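Local coordinates for endo-beta-mannanase (Opitutaceae bacterium TAV5, PDB 7BOB), which probably removes mannose units from the ends of beta-1,4-linked mannan chains, as a homotrimeric exo-beta-1,4-mannosidase of glycoside hydrolase family 5, at residues H386-Y394 with N404-L413. Residues are numbered along the deposited sequence; the frame is centred on the assembly and turned at random.
Sequences HLYWPRHYY and NEPRETSRRL
Y393 and P406 meet where the loop leaving strand 385-389 enters helix 406-422, a worked example of how the helix of a beta-alpha-beta unit packs against its first strand and the loop that follows. Apolar contacts carry most of it. The Y393 ring crosses P406 obliquely, CE1 lying 3.7 Å from P406 CB, while CE2, on the far side of the ring, comes equally close to T409 CG2. With CG anti to the backbone N (chi1 -171°), the ring lies with W389 CZ2 over the centre of one face and a water over the centre of the other. Y394 CD1 reaches P406 CG at 3.6 Å, its side chain nearly perpendicular to the proline. Further along the helix, L413 CD2 packs on L387 CB at 3.9 Å, and the axes of 386-389 and 406-413 run antiparallel at 173°.

Polar links lie at the loop end. N404 ND2 donates to H392 O over 3.2 Å, somewhat out of the carbonyl plane, and also to F451 O. The water over Y393 donates to Y393 O and hydrogen-bonds T409 OG1, tying loop backbone to helix. Y393 OH bonds V200 O, in the probable catalytic barrel. An alanine in place of Y393 would probably leave P406 and T409 CG2 without their aromatic partner and V200 O without this hydroxyl. The chemistry thus implies an apolar, buried face at the helix start, with E405, R407 and E408 on its exposed side.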
loop_
_atom_site.group_PDB
_atom_site.type_symbol
_atom_site.label_atom_id
_atom_site.label_comp_id
_atom_site.label_asym_id
_atom_site.label_seq_id
_atom_site.Cartn_x
_atom_site.Cartn_y
_atom_site.Cartn_z
ATOM N N HIS A 386 2.444 -33.579 -11.596
ATOM C CA HIS A 386 1.458 -32.524 -11.833
ATOM C C HIS A 386 1.434 -31.529 -10.670
ATOM O O HIS A 386 1.339 -31.928 -9.507
ATOM C CB HIS A 386 0.055 -33.119 -12.029
ATOM C CG HIS A 386 -0.136 -33.808 -13.348
ATOM N ND1 HIS A 386 0.440 -35.025 -13.644
ATOM C CD2 HIS A 386 -0.844 -33.448 -14.450
ATOM C CE1 HIS A 386 0.097 -35.383 -14.870
ATOM N NE2 HIS A 386 -0.683 -34.446 -15.376
ATOM N N LEU A 387 1.514 -30.239 -10.989
ATOM C CA LEU A 387 1.359 -29.193 -9.986
ATOM C C LEU A 387 -0.123 -28.929 -9.739
ATOM O O LEU A 387 -0.927 -28.911 -10.676
ATOM C CB LEU A 387 2.054 -27.918 -10.452
ATOM C CG LEU A 387 3.549 -28.026 -10.740
ATOM C CD1 LEU A 387 4.027 -26.774 -11.479
ATOM C CD2 LEU A 387 4.310 -28.215 -9.437
ATOM N N TYR A 388 -0.486 -28.730 -8.471
ATOM C CA TYR A 388 -1.887 -28.600 -8.073
ATOM C C TYR A 388 -2.355 -27.154 -8.264
ATOM O O TYR A 388 -1.808 -26.237 -7.643
ATOM C CB TYR A 388 -2.061 -29.047 -6.622
ATOM C CG TYR A 388 -3.492 -29.067 -6.134
ATOM C CD1 TYR A 388 -3.987 -28.034 -5.339
ATOM C CD2 TYR A 388 -4.348 -30.107 -6.460
ATOM C CE1 TYR A 388 -5.294 -28.036 -4.885
ATOM C CE2 TYR A 388 -5.656 -30.127 -5.998
ATOM C CZ TYR A 388 -6.119 -29.085 -5.215
ATOM O OH TYR A 388 -7.410 -29.076 -4.751
ATOM N N TRP A 389 -3.350 -26.956 -9.150
ATOM C CA TRP A 389 -4.034 -25.674 -9.321
ATOM C C TRP A 389 -5.229 -25.641 -8.374
ATOM O O TRP A 389 -6.119 -26.491 -8.494
ATOM C CB TRP A 389 -4.482 -25.502 -10.774
ATOM C CG TRP A 389 -5.184 -24.197 -11.138
ATOM C CD1 TRP A 389 -6.476 -23.854 -10.849
ATOM C CD2 TRP A 389 -4.636 -23.087 -11.873
ATOM N NE1 TRP A 389 -6.763 -22.626 -11.358
ATOM C CE2 TRP A 389 -5.662 -22.130 -12.000
ATOM C CE3 TRP A 389 -3.390 -22.821 -12.450
ATOM C CZ2 TRP A 389 -5.477 -20.899 -12.649
ATOM C CZ3 TRP A 389 -3.211 -21.596 -13.112
ATOM C CH2 TRP A 389 -4.250 -20.653 -13.194
ATOM N N PRO A 390 -5.267 -24.741 -7.390
ATOM C CA PRO A 390 -6.291 -24.848 -6.335
ATOM C C PRO A 390 -7.698 -24.567 -6.857
ATOM O O PRO A 390 -7.887 -23.841 -7.838
ATOM C CB PRO A 390 -5.857 -23.790 -5.306
ATOM C CG PRO A 390 -5.016 -22.810 -6.082
ATOM C CD PRO A 390 -4.324 -23.633 -7.159
ATOM N N ARG A 391 -8.700 -25.129 -6.160
ATOM C CA ARG A 391 -10.091 -24.961 -6.592
ATOM C C ARG A 391 -10.506 -23.488 -6.643
ATOM O O ARG A 391 -11.248 -23.082 -7.536
ATOM C CB ARG A 391 -11.039 -25.748 -5.684
ATOM C CG ARG A 391 -12.520 -25.380 -5.866
ATOM C CD ARG A 391 -13.452 -26.235 -5.011
ATOM N NE ARG A 391 -13.444 -27.622 -5.452
ATOM C CZ ARG A 391 -14.229 -28.099 -6.416
ATOM N NH1 ARG A 391 -15.105 -27.302 -7.025
ATOM N NH2 ARG A 391 -14.147 -29.377 -6.770
ATOM N N HIS A 392 -10.071 -22.679 -5.691
ATOM C CA HIS A 392 -10.372 -21.249 -5.704
ATOM C C HIS A 392 -9.055 -20.514 -5.888
ATOM O O HIS A 392 -8.224 -20.459 -4.973
ATOM C CB HIS A 392 -11.085 -20.809 -4.426
ATOM C CG HIS A 392 -12.229 -21.698 -4.041
ATOM N ND1 HIS A 392 -13.496 -21.550 -4.569
ATOM C CD2 HIS A 392 -12.293 -22.755 -3.193
ATOM C CE1 HIS A 392 -14.292 -22.471 -4.054
ATOM N NE2 HIS A 392 -13.587 -23.218 -3.221
ATOM N N TYR A 393 -8.865 -19.971 -7.077
ATOM C CA TYR A 393 -7.608 -19.383 -7.502
ATOM C C TYR A 393 -7.609 -17.861 -7.406
ATOM O O TYR A 393 -6.593 -17.268 -7.028
ATOM C CB TYR A 393 -7.305 -19.840 -8.937
ATOM C CG TYR A 393 -5.924 -19.483 -9.454
ATOM C CD1 TYR A 393 -5.662 -18.224 -10.012
ATOM C CD2 TYR A 393 -4.887 -20.412 -9.412
ATOM C CE1 TYR A 393 -4.391 -17.910 -10.505
ATOM C CE2 TYR A 393 -3.617 -20.112 -9.893
ATOM C CZ TYR A 393 -3.368 -18.868 -10.428
ATOM O OH TYR A 393 -2.092 -18.589 -10.885
ATOM N N TYR A 394 -8.732 -17.213 -7.707
ATOM C CA TYR A 394 -8.805 -15.762 -7.742
ATOM C C TYR A 394 -9.510 -15.270 -6.493
ATOM O O TYR A 394 -10.504 -15.858 -6.058
ATOM C CB TYR A 394 -9.537 -15.283 -9.007
ATOM C CG TYR A 394 -8.879 -15.789 -10.277
ATOM C CD1 TYR A 394 -7.855 -15.063 -10.889
ATOM C CD2 TYR A 394 -9.267 -16.992 -10.861
ATOM C CE1 TYR A 394 -7.236 -15.517 -12.046
ATOM C CE2 TYR A 394 -8.650 -17.465 -12.027
ATOM C CZ TYR A 394 -7.640 -16.723 -12.606
ATOM O OH TYR A 394 -7.013 -17.181 -13.735
ATOM N N ASN A 404 -6.084 -17.991 -1.482
ATOM C CA ASN A 404 -5.179 -17.994 -2.628
ATOM C C ASN A 404 -5.285 -16.694 -3.426
ATOM O O ASN A 404 -6.371 -16.141 -3.615
ATOM C CB ASN A 404 -5.464 -19.199 -3.524
ATOM C CG ASN A 404 -5.145 -20.520 -2.832
ATOM O OD1 ASN A 404 -4.033 -20.723 -2.326
ATOM N ND2 ASN A 404 -6.123 -21.414 -2.787
ATOM N N GLU A 405 -4.133 -16.196 -3.883
ATOM C CA GLU A 405 -4.042 -14.994 -4.702
ATOM C C GLU A 405 -3.139 -15.291 -5.893
ATOM O O GLU A 405 -2.041 -15.851 -5.712
ATOM C CB GLU A 405 -3.494 -13.807 -3.914
ATOM C CG GLU A 405 -4.290 -13.548 -2.693
ATOM C CD GLU A 405 -3.932 -12.245 -2.030
ATOM O OE1 GLU A 405 -3.083 -11.499 -2.573
ATOM O OE2 GLU A 405 -4.513 -11.978 -0.956
ATOM N N PRO A 406 -3.555 -14.920 -7.111
ATOM C CA PRO A 406 -2.783 -15.315 -8.311
ATOM C C PRO A 406 -1.301 -15.000 -8.249
ATOM O O PRO A 406 -0.503 -15.846 -8.633
ATOM C CB PRO A 406 -3.479 -14.534 -9.448
ATOM C CG PRO A 406 -4.912 -14.411 -8.993
ATOM C CD PRO A 406 -4.882 -14.372 -7.445
ATOM N N ARG A 407 -0.902 -13.795 -7.835
ATOM C CA ARG A 407 0.522 -13.478 -7.841
ATOM C C ARG A 407 1.296 -14.399 -6.901
ATOM O O ARG A 407 2.404 -14.850 -7.225
ATOM C CB ARG A 407 0.742 -12.023 -7.450
ATOM C CG ARG A 407 2.123 -11.549 -7.802
ATOM C CD ARG A 407 2.322 -10.077 -7.438
ATOM N NE ARG A 407 3.730 -9.711 -7.552
ATOM C CZ ARG A 407 4.376 -9.519 -8.701
ATOM N NH1 ARG A 407 3.758 -9.637 -9.890
ATOM N NH2 ARG A 407 5.667 -9.208 -8.665
ATOM N N GLU A 408 0.715 -14.703 -5.741
ATOM C CA GLU A 408 1.371 -15.577 -4.775
ATOM C C GLU A 408 1.399 -17.015 -5.268
ATOM O O GLU A 408 2.435 -17.694 -5.186
ATOM C CB GLU A 408 0.651 -15.506 -3.434
ATOM C CG GLU A 408 0.930 -14.222 -2.649
ATOM C CD GLU A 408 2.409 -14.047 -2.320
ATOM O OE1 GLU A 408 3.161 -15.061 -2.272
ATOM O OE2 GLU A 408 2.821 -12.888 -2.101
ATOM N N THR A 409 0.253 -17.513 -5.746
ATOM C CA THR A 409 0.214 -18.888 -6.221
ATOM C C THR A 409 1.146 -19.063 -7.403
ATOM O O THR A 409 1.934 -20.020 -7.453
ATOM C CB THR A 409 -1.210 -19.265 -6.598
ATOM O OG1 THR A 409 -2.056 -19.090 -5.457
ATOM C CG2 THR A 409 -1.298 -20.726 -7.127
ATOM N N SER A 410 1.108 -18.116 -8.342
ATOM C CA SER A 410 1.842 -18.296 -9.588
ATOM C C SER A 410 3.346 -18.189 -9.379
ATOM O O SER A 410 4.106 -18.829 -10.108
ATOM C CB SER A 410 1.373 -17.286 -10.633
ATOM O OG SER A 410 1.823 -15.982 -10.331
ATOM N N ARG A 411 3.798 -17.387 -8.411
ATOM C CA ARG A 411 5.221 -17.378 -8.076
ATOM C C ARG A 411 5.690 -18.766 -7.666
ATOM O O ARG A 411 6.779 -19.204 -8.059
ATOM C CB ARG A 411 5.507 -16.399 -6.933
ATOM C CG ARG A 411 6.254 -15.143 -7.335
ATOM C CD ARG A 411 5.991 -13.980 -6.325
ATOM N NE ARG A 411 6.174 -14.394 -4.937
ATOM C CZ ARG A 411 7.362 -14.441 -4.335
ATOM N NH1 ARG A 411 8.451 -14.092 -5.037
ATOM N NH2 ARG A 411 7.466 -14.838 -3.053
ATOM N N ARG A 412 4.883 -19.463 -6.863
ATOM C CA ARG A 412 5.271 -20.790 -6.382
ATOM C C ARG A 412 5.184 -21.818 -7.497
ATOM O O ARG A 412 6.010 -22.742 -7.567
ATOM C CB ARG A 412 4.380 -21.216 -5.221
ATOM C CG ARG A 412 4.469 -20.326 -3.988
ATOM C CD ARG A 412 3.265 -20.560 -3.067
ATOM N NE ARG A 412 3.551 -20.191 -1.681
ATOM C CZ ARG A 412 3.373 -18.961 -1.205
ATOM N NH1 ARG A 412 2.907 -17.999 -2.017
ATOM N NH2 ARG A 412 3.656 -18.685 0.075
ATOM N N LEU A 413 4.186 -21.674 -8.370
ATOM C CA LEU A 413 4.034 -22.625 -9.449
ATOM C C LEU A 413 5.158 -22.455 -10.462
ATOM O O LEU A 413 5.714 -23.446 -10.950
ATOM C CB LEU A 413 2.659 -22.454 -10.094
ATOM C CG LEU A 413 1.441 -22.909 -9.282
ATOM C CD1 LEU A 413 0.158 -22.598 -10.035
ATOM C CD2 LEU A 413 1.516 -24.384 -8.974
HETATM O O HOH W 1 -4.126 -18.276 -7.151
#